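Local coordinates for Asp/Glu-specific dipeptidyl-peptidase (Flavobacterium psychrophilum, PDB 5JXF), which removes dipeptides from the N-terminus of oligopeptides as a serine peptidase of family S46, with strict specificity for Asp or Glu at the P1 position, at residues A[52-56]-A[57-61]; A[326-329]-A[330-334]; A[471-474]-A[475-479]; A[715-718]-A[719-722]. All coordinates share one frame; numbering follows the deposited sequence.

Contact 1: A[52-56]-A[57-61]; sequences TEMKN and LGMKI
Met54 O is gripped by two backbone amides: Met59 N at 3.0 Å, with a nearly straight bond (170°) whose donor stands above the carbonyl plane, and Leu57 N through a weak, bent bond. One residue on, Gly58 N donates to Lys55 O at 2.9 Å, again from above the carbonyl plane, while Leu57 N also reaches back to Glu53 O. Gly58 has positive phi, which turns the chain out of the helix and brings Met59 back against its last turn. There Met59 CE lies tightly against Met54 CB at 3.5 Å. The two thioethers run side by side; Met59 bends at its last torsion (chi3 70°), which folds the methyl back onto Met54. Both side chains rest on Phe279 of strand 279-284. On another side, the Lys55 chain runs extended as far as CE and then bends (chi4 -54°), so that NZ donates to Ile61 O at 2.9 Å. A leucine in place of Lys55 would probably leave Ile61 O without this donor and the loop 58-61 less firmly tied to the helix. The bonds from Gly58 and Met59 into the final turn form a Schellman motif, closing the C-terminal end of helix 49-57.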
# COMPACT_ATOMS: atom_id res chain seq x y z
N THR A 52 29.66 -23.69 11.36
CA THR A 52 28.76 -24.12 12.42
C THR A 52 27.38 -23.50 12.23
O THR A 52 26.38 -24.22 12.22
CB THR A 52 29.30 -23.76 13.82
OG1 THR A 52 30.52 -24.47 14.05
CG2 THR A 52 28.31 -24.15 14.90
N GLU A 53 27.32 -22.18 12.05
CA GLU A 53 26.04 -21.50 11.85
C GLU A 53 25.28 -22.01 10.63
O GLU A 53 24.06 -22.17 10.67
CB GLU A 53 26.25 -19.99 11.72
CG GLU A 53 26.61 -19.28 13.01
CD GLU A 53 26.62 -17.76 12.85
OE1 GLU A 53 26.30 -17.27 11.75
OE2 GLU A 53 26.94 -17.06 13.84
N MET A 54 26.00 -22.29 9.54
CA MET A 54 25.33 -22.73 8.32
C MET A 54 24.76 -24.16 8.47
O MET A 54 23.60 -24.40 8.10
CB MET A 54 26.29 -22.65 7.13
CG MET A 54 26.92 -21.27 6.92
SD MET A 54 28.11 -21.18 5.55
CE MET A 54 29.20 -19.93 6.14
N LYS A 55 25.55 -25.07 9.04
CA LYS A 55 25.13 -26.46 9.22
C LYS A 55 23.94 -26.58 10.17
O LYS A 55 23.02 -27.38 9.98
CB LYS A 55 26.31 -27.30 9.74
CG LYS A 55 27.37 -27.54 8.69
CD LYS A 55 28.45 -28.47 9.16
CE LYS A 55 29.47 -28.66 8.05
NZ LYS A 55 28.82 -29.09 6.78
N ASN A 56 24.03 -25.79 11.22
CA ASN A 56 22.93 -25.50 12.14
C ASN A 56 21.66 -25.03 11.42
O ASN A 56 20.56 -25.40 11.83
CB ASN A 56 23.49 -24.51 13.15
CG ASN A 56 23.97 -25.18 14.42
OD1 ASN A 56 24.66 -24.54 15.26
ND2 ASN A 56 23.36 -26.35 14.71
N LEU A 57 21.81 -24.23 10.36
CA LEU A 57 20.66 -23.85 9.52
C LEU A 57 20.23 -24.94 8.53
O LEU A 57 19.14 -24.87 7.95
CB LEU A 57 20.97 -22.58 8.74
CG LEU A 57 20.99 -21.31 9.59
CD1 LEU A 57 21.59 -20.16 8.81
CD2 LEU A 57 19.57 -20.97 10.06
N GLY A 58 21.08 -25.94 8.33
CA GLY A 58 20.75 -27.05 7.45
C GLY A 58 21.67 -27.29 6.26
O GLY A 58 21.39 -28.14 5.42
N MET A 59 22.76 -26.55 6.18
CA MET A 59 23.69 -26.74 5.08
C MET A 59 24.29 -28.14 5.20
O MET A 59 24.64 -28.60 6.29
CB MET A 59 24.79 -25.65 5.08
CG MET A 59 25.70 -25.69 3.84
SD MET A 59 26.96 -24.39 3.84
CE MET A 59 27.98 -24.98 5.18
N LYS A 60 24.38 -28.83 4.06
CA LYS A 60 24.86 -30.20 4.02
C LYS A 60 26.28 -30.24 3.48
O LYS A 60 27.08 -31.06 3.91
CB LYS A 60 23.92 -31.06 3.18
CG LYS A 60 22.51 -31.22 3.82
CD LYS A 60 22.63 -31.69 5.26
CE LYS A 60 21.25 -31.91 5.90
NZ LYS A 60 21.35 -31.95 7.38
N ILE A 61 26.60 -29.34 2.55
CA ILE A 61 27.97 -29.19 2.04
C ILE A 61 28.87 -28.48 3.04
O ILE A 61 28.42 -28.06 4.11
CB ILE A 61 28.04 -28.41 0.72
CG1 ILE A 61 27.43 -27.02 0.89
CG2 ILE A 61 27.40 -29.19 -0.43
CD1 ILE A 61 27.67 -26.09 -0.29

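Contact 2: A[326-329]-A[330-334]; sequences KDNA and IKIQY
Asp327 and Ile330 meet at the start of helix 328-357, their side chains crossing at about a right angle. In the backbone, three i to i+4 bonds open the helix: Lys331 N to Asp327 O, Ile332 N to Asn328 O at 2.8 Å, and Gln333 N to Ala329 O. The capping bond comes from the Asp327 side chain. The first torsion (chi1 -167°) turns CG away from the residue's own N, and OD1 thereby reaches Ala329 N at 2.9 Å, accepting on its anti side and 30° out of the carboxylate plane.

Van der Waals contacts follow from the same pose. Asp327 OD2 lies 3.7 Å from Ile330 CG1, and the Ile330 side chain also packs on Phe323 and Val462 of neighbouring helices. The Asn328 side chain runs at a slant to those of Lys331 and Ile332, OD1 lying 3.9 Å from Lys331 CD and ND2 4.2 Å from Ile332 CD1, while ND2 is hydrogen-bonded to Asp116. Lys331, fully extended, carries its ammonium group away from this turn to a cation-pi contact with Tyr621. Farther along, Gln333 CG touches Ala329 O, and its amide reaches Lys456 O.

Asp327 is thus an N-cap: it supplies an acceptor to a first-turn amide, and its negative charge probably interacts favourably with the positive end of the helix dipole.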
# COMPACT_ATOMS: atom_id res chain seq x y z
N LYS A 326 5.66 9.64 -23.04
CA LYS A 326 5.04 10.25 -24.21
C LYS A 326 5.79 9.98 -25.52
O LYS A 326 5.36 10.43 -26.59
CB LYS A 326 4.92 11.77 -24.00
CG LYS A 326 4.07 12.17 -22.81
CD LYS A 326 3.96 13.68 -22.69
CE LYS A 326 3.51 14.10 -21.29
NZ LYS A 326 2.64 13.07 -20.65
N ASP A 327 6.89 9.23 -25.44
CA ASP A 327 7.75 8.96 -26.59
C ASP A 327 8.64 7.75 -26.31
O ASP A 327 9.49 7.80 -25.42
CB ASP A 327 8.60 10.19 -26.93
CG ASP A 327 9.27 10.10 -28.31
OD1 ASP A 327 9.52 8.98 -28.80
OD2 ASP A 327 9.55 11.17 -28.90
N ASN A 328 8.45 6.67 -27.08
CA ASN A 328 9.24 5.46 -26.89
C ASN A 328 10.72 5.65 -27.26
O ASN A 328 11.61 5.08 -26.63
CB ASN A 328 8.66 4.30 -27.71
CG ASN A 328 9.21 2.94 -27.29
OD1 ASN A 328 9.36 2.65 -26.10
ND2 ASN A 328 9.51 2.10 -28.28
N ALA A 329 10.96 6.46 -28.30
CA ALA A 329 12.32 6.73 -28.77
C ALA A 329 13.15 7.41 -27.68
O ALA A 329 14.35 7.13 -27.52
CB ALA A 329 12.28 7.58 -30.03
N ILE A 330 12.50 8.30 -26.93
CA ILE A 330 13.11 8.96 -25.78
C ILE A 330 13.21 7.97 -24.61
O ILE A 330 14.15 8.03 -23.81
CB ILE A 330 12.30 10.22 -25.37
CG1 ILE A 330 12.38 11.28 -26.46
CG2 ILE A 330 12.80 10.81 -24.05
CD1 ILE A 330 11.77 12.61 -26.08
N LYS A 331 12.27 7.03 -24.53
CA LYS A 331 12.34 5.97 -23.53
C LYS A 331 13.53 5.02 -23.78
O LYS A 331 14.14 4.53 -22.83
CB LYS A 331 11.04 5.17 -23.48
CG LYS A 331 10.94 4.27 -22.26
CD LYS A 331 9.71 3.37 -22.30
CE LYS A 331 9.52 2.68 -20.95
NZ LYS A 331 8.36 1.75 -20.95
N ILE A 332 13.84 4.75 -25.04
CA ILE A 332 14.97 3.88 -25.36
C ILE A 332 16.28 4.61 -25.05
O ILE A 332 17.27 4.01 -24.63
CB ILE A 332 14.95 3.44 -26.85
CG1 ILE A 332 13.73 2.57 -27.13
CG2 ILE A 332 16.21 2.68 -27.22
CD1 ILE A 332 13.67 2.08 -28.54
N GLN A 333 16.28 5.93 -25.25
CA GLN A 333 17.41 6.77 -24.92
C GLN A 333 17.69 6.83 -23.42
O GLN A 333 18.86 6.81 -22.99
CB GLN A 333 17.19 8.20 -25.42
CG GLN A 333 17.47 8.40 -26.89
CD GLN A 333 17.43 9.87 -27.26
OE1 GLN A 333 16.56 10.61 -26.81
NE2 GLN A 333 18.38 10.29 -28.09
N TYR A 334 16.63 6.90 -22.62
CA TYR A 334 16.79 7.25 -21.21
C TYR A 334 16.57 6.09 -20.26
O TYR A 334 16.80 6.24 -19.05
CB TYR A 334 15.85 8.41 -20.85
CG TYR A 334 16.46 9.75 -21.18
CD1 TYR A 334 16.39 10.27 -22.46
CD2 TYR A 334 17.13 10.48 -20.21
CE1 TYR A 334 16.96 11.50 -22.77
CE2 TYR A 334 17.70 11.71 -20.50
CZ TYR A 334 17.62 12.21 -21.78
OH TYR A 334 18.20 13.42 -22.07

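Contact 3: A[471-474]-A[475-479]; sequences VALY and ATKAP
Successive i to i+4 bonds carry the backbone through this last turn, Ala475 N to Val471 O, Thr476 N to Ala472 O and Lys477 N to Leu473 O, the last at 2.8 Å, before a weak bond of 3.4 Å from Ala478 N to Tyr474 O. Thr476 adds its side chain to the second of these. Its OG1 sits between the backbone N and the carbonyl carbon (chi1 70°), from where the hydroxyl donates to Ala472 O at 3.1 Å. That carbonyl therefore takes two donors, the amide and the hydroxyl, which approach from opposite faces of its plane.

The turn is the C-terminal end of helix 460-477, where the chain leaves for Pro479 and lies against helix 386-415. Here Ala478 adopts an extended conformation (psi 156°) and directs its methyl back at the helix. Ala478 CB meets the Tyr474 ring at its edge, near the ring plane, 3.5 Å from CD1 and 3.7 Å from CE1. Tyr474 also rests on Tyr407 of helix 386-415, as does Lys477, and Pro479 touches Val403 and Ser404 of that helix. Leu473 leaves the turn in another direction and packs on Glu311 and Ala315 of helix 295-325. Lys477 starts against Leu473 O, with CB 3.6 Å from it, then bends at chi2 and chi3 and extends NZ toward a long, weak ion pair with Glu311.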
# COMPACT_ATOMS: atom_id res chain seq x y z
N VAL A 471 19.16 23.64 -11.70
CA VAL A 471 19.89 24.87 -11.43
C VAL A 471 19.08 25.75 -10.47
O VAL A 471 19.65 26.43 -9.61
CB VAL A 471 20.21 25.62 -12.73
CG1 VAL A 471 20.81 26.99 -12.43
CG2 VAL A 471 21.17 24.80 -13.58
N ALA A 472 17.75 25.70 -10.60
CA ALA A 472 16.87 26.38 -9.66
C ALA A 472 17.10 25.87 -8.24
O ALA A 472 17.19 26.66 -7.30
CB ALA A 472 15.42 26.19 -10.07
N LEU A 473 17.21 24.55 -8.08
CA LEU A 473 17.37 23.98 -6.74
C LEU A 473 18.71 24.35 -6.10
O LEU A 473 18.76 24.66 -4.91
CB LEU A 473 17.21 22.46 -6.80
CG LEU A 473 15.82 21.91 -7.09
CD1 LEU A 473 15.88 20.43 -7.47
CD2 LEU A 473 14.88 22.14 -5.90
N TYR A 474 19.77 24.31 -6.89
CA TYR A 474 21.12 24.63 -6.41
C TYR A 474 21.18 26.06 -5.88
O TYR A 474 21.76 26.32 -4.83
CB TYR A 474 22.15 24.42 -7.54
CG TYR A 474 23.60 24.32 -7.08
CD1 TYR A 474 23.92 24.09 -5.75
CD2 TYR A 474 24.65 24.40 -8.00
CE1 TYR A 474 25.25 23.98 -5.33
CE2 TYR A 474 25.98 24.28 -7.59
CZ TYR A 474 26.27 24.07 -6.26
OH TYR A 474 27.59 23.95 -5.85
N ALA A 475 20.56 26.99 -6.59
CA ALA A 475 20.57 28.37 -6.14
C ALA A 475 19.74 28.55 -4.86
O ALA A 475 20.20 29.17 -3.90
CB ALA A 475 20.06 29.30 -7.24
N THR A 476 18.54 27.99 -4.84
CA THR A 476 17.58 28.31 -3.79
C THR A 476 17.76 27.49 -2.51
O THR A 476 17.52 28.01 -1.43
CB THR A 476 16.12 28.14 -4.31
OG1 THR A 476 15.82 26.76 -4.52
CG2 THR A 476 15.92 28.91 -5.62
N LYS A 477 18.20 26.24 -2.62
CA LYS A 477 18.25 25.37 -1.44
C LYS A 477 19.65 24.95 -0.96
O LYS A 477 19.78 24.41 0.14
CB LYS A 477 17.41 24.11 -1.67
CG LYS A 477 16.01 24.40 -2.20
CD LYS A 477 14.97 23.44 -1.61
CE LYS A 477 14.00 24.18 -0.68
NZ LYS A 477 13.22 23.29 0.22
N ALA A 478 20.67 25.20 -1.77
CA ALA A 478 22.04 24.94 -1.33
C ALA A 478 22.49 25.99 -0.30
O ALA A 478 21.97 27.10 -0.28
CB ALA A 478 22.98 24.93 -2.51
N PRO A 479 23.48 25.63 0.55
CA PRO A 479 24.05 26.58 1.52
C PRO A 479 24.61 27.82 0.83
O PRO A 479 25.50 27.72 -0.02
CB PRO A 479 25.16 25.77 2.20
CG PRO A 479 25.48 24.68 1.23
CD PRO A 479 24.17 24.33 0.60

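Contact 4: A[715-718]-A[719-722]; sequences GAKH and LINE
The short, weakly bonded helix of about 717-721, which follows helix 703-713 near the C-terminal end of the chain, carries a CH-pi contact between the neighbours Leu719 and His718. Leu719 CG stands over one face of the imidazole, 3.9 Å from the ring centroid and 21° off the ring normal, displaced toward the rim. Leu719 CD2 joins it, 3.6 Å from both CD2 and NE2 of His718, and the two side chains run alongside each other in the same direction. The ring reaches this place because His718 CG lies between the backbone N and the carbonyl carbon (chi1 63°), which folds the imidazole back over the peptide so that Leu719 N also sits against its face. NE2 is hydrogen-bonded to Ala124 O, which probably helps to fix the rotation of the ring. Replacing His718 by a serine would remove both the face under Leu719 and the mate of Ala124 O, and is likely to leave Leu719 freer to turn.

Leu719 also touches the methyl of Ala716, and both pack on Trp123 of strand 122-123. In the backbone, Leu719 N donates to Ala716 O at 3.0 Å from above the carbonyl plane. Lys717 O is shared by two amides: a weak bond from Ile720 N, and a straighter one from Asn721 N that arrives nearly along the C=O axis (C=O...N 163°). The side chain of Asn721 lies close to the same oxygen, with CG 3.5 Å from Lys717 O.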
# COMPACT_ATOMS: atom_id res chain seq x y z
N GLY A 715 10.33 -19.92 -25.62
CA GLY A 715 10.53 -21.09 -26.47
C GLY A 715 12.00 -21.38 -26.63
O GLY A 715 12.42 -21.97 -27.63
N ALA A 716 12.79 -20.97 -25.64
CA ALA A 716 14.24 -21.14 -25.69
C ALA A 716 14.68 -22.36 -24.92
O ALA A 716 15.66 -22.31 -24.18
CB ALA A 716 14.95 -19.90 -25.15
N LYS A 717 13.95 -23.46 -25.08
CA LYS A 717 14.27 -24.74 -24.44
C LYS A 717 15.73 -25.18 -24.64
O LYS A 717 16.30 -25.87 -23.79
CB LYS A 717 13.34 -25.84 -24.98
CG LYS A 717 13.27 -27.09 -24.11
CD LYS A 717 12.03 -27.06 -23.20
CE LYS A 717 11.94 -28.28 -22.29
NZ LYS A 717 11.80 -27.90 -20.86
N HIS A 718 16.34 -24.78 -25.76
CA HIS A 718 17.71 -25.20 -26.06
C HIS A 718 18.69 -24.70 -25.00
O HIS A 718 19.66 -25.37 -24.68
CB HIS A 718 18.14 -24.73 -27.46
CG HIS A 718 18.17 -23.24 -27.61
ND1 HIS A 718 17.03 -22.47 -27.65
CD2 HIS A 718 19.22 -22.38 -27.72
CE1 HIS A 718 17.37 -21.20 -27.78
NE2 HIS A 718 18.69 -21.12 -27.83
N LEU A 719 18.42 -23.52 -24.43
CA LEU A 719 19.28 -23.03 -23.36
C LEU A 719 19.11 -23.88 -22.12
O LEU A 719 20.06 -24.06 -21.35
CB LEU A 719 18.98 -21.57 -23.05
CG LEU A 719 19.10 -20.66 -24.27
CD1 LEU A 719 18.65 -19.25 -23.89
CD2 LEU A 719 20.54 -20.66 -24.81
N ILE A 720 17.92 -24.44 -21.93
CA ILE A 720 17.68 -25.30 -20.78
C ILE A 720 18.40 -26.63 -20.91
O ILE A 720 18.93 -27.16 -19.94
CB ILE A 720 16.18 -25.55 -20.57
CG1 ILE A 720 15.46 -24.21 -20.36
CG2 ILE A 720 15.95 -26.51 -19.41
CD1 ILE A 720 14.10 -24.36 -19.78
N ASN A 721 18.41 -27.18 -22.13
CA ASN A 721 19.06 -28.46 -22.38
C ASN A 721 20.52 -28.42 -21.97
O ASN A 721 21.13 -29.46 -21.68
CB ASN A 721 18.92 -28.85 -23.86
CG ASN A 721 17.48 -29.17 -24.25
OD1 ASN A 721 16.68 -29.60 -23.41
ND2 ASN A 721 17.14 -28.98 -25.52
N GLU A 722 21.06 -27.21 -21.93
CA GLU A 722 22.45 -26.93 -21.56
C GLU A 722 22.64 -27.07 -20.05
O GLU A 722 23.75 -27.28 -19.58
CB GLU A 722 22.80 -25.50 -22.00
CG GLU A 722 24.19 -25.26 -22.42
CD GLU A 722 24.38 -23.81 -22.86
OE1 GLU A 722 23.59 -23.33 -23.69
OE2 GLU A 722 25.31 -23.16 -22.34

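All four contacts are local turns at helix ends or in a short helix, in series along the chain, and none touches another. Contacts 2 and 3 are the nearest neighbours, their closest atoms about 15 Å apart, and helix 460-477 joins them: it ends in contact 3, while its Val462 packs on Ile330 of contact 2. Contact 1 lies across the centre of the chain from both, its centre about 49 Å from that of contact 2 and about 54 Å from that of contact 3. Contact 4 is about 20 Å from contact 1 by nearest atoms. All lie away from the annotated active-site residues, though the Lys331 side chain of contact 2 is about 11 Å from the bound arginine.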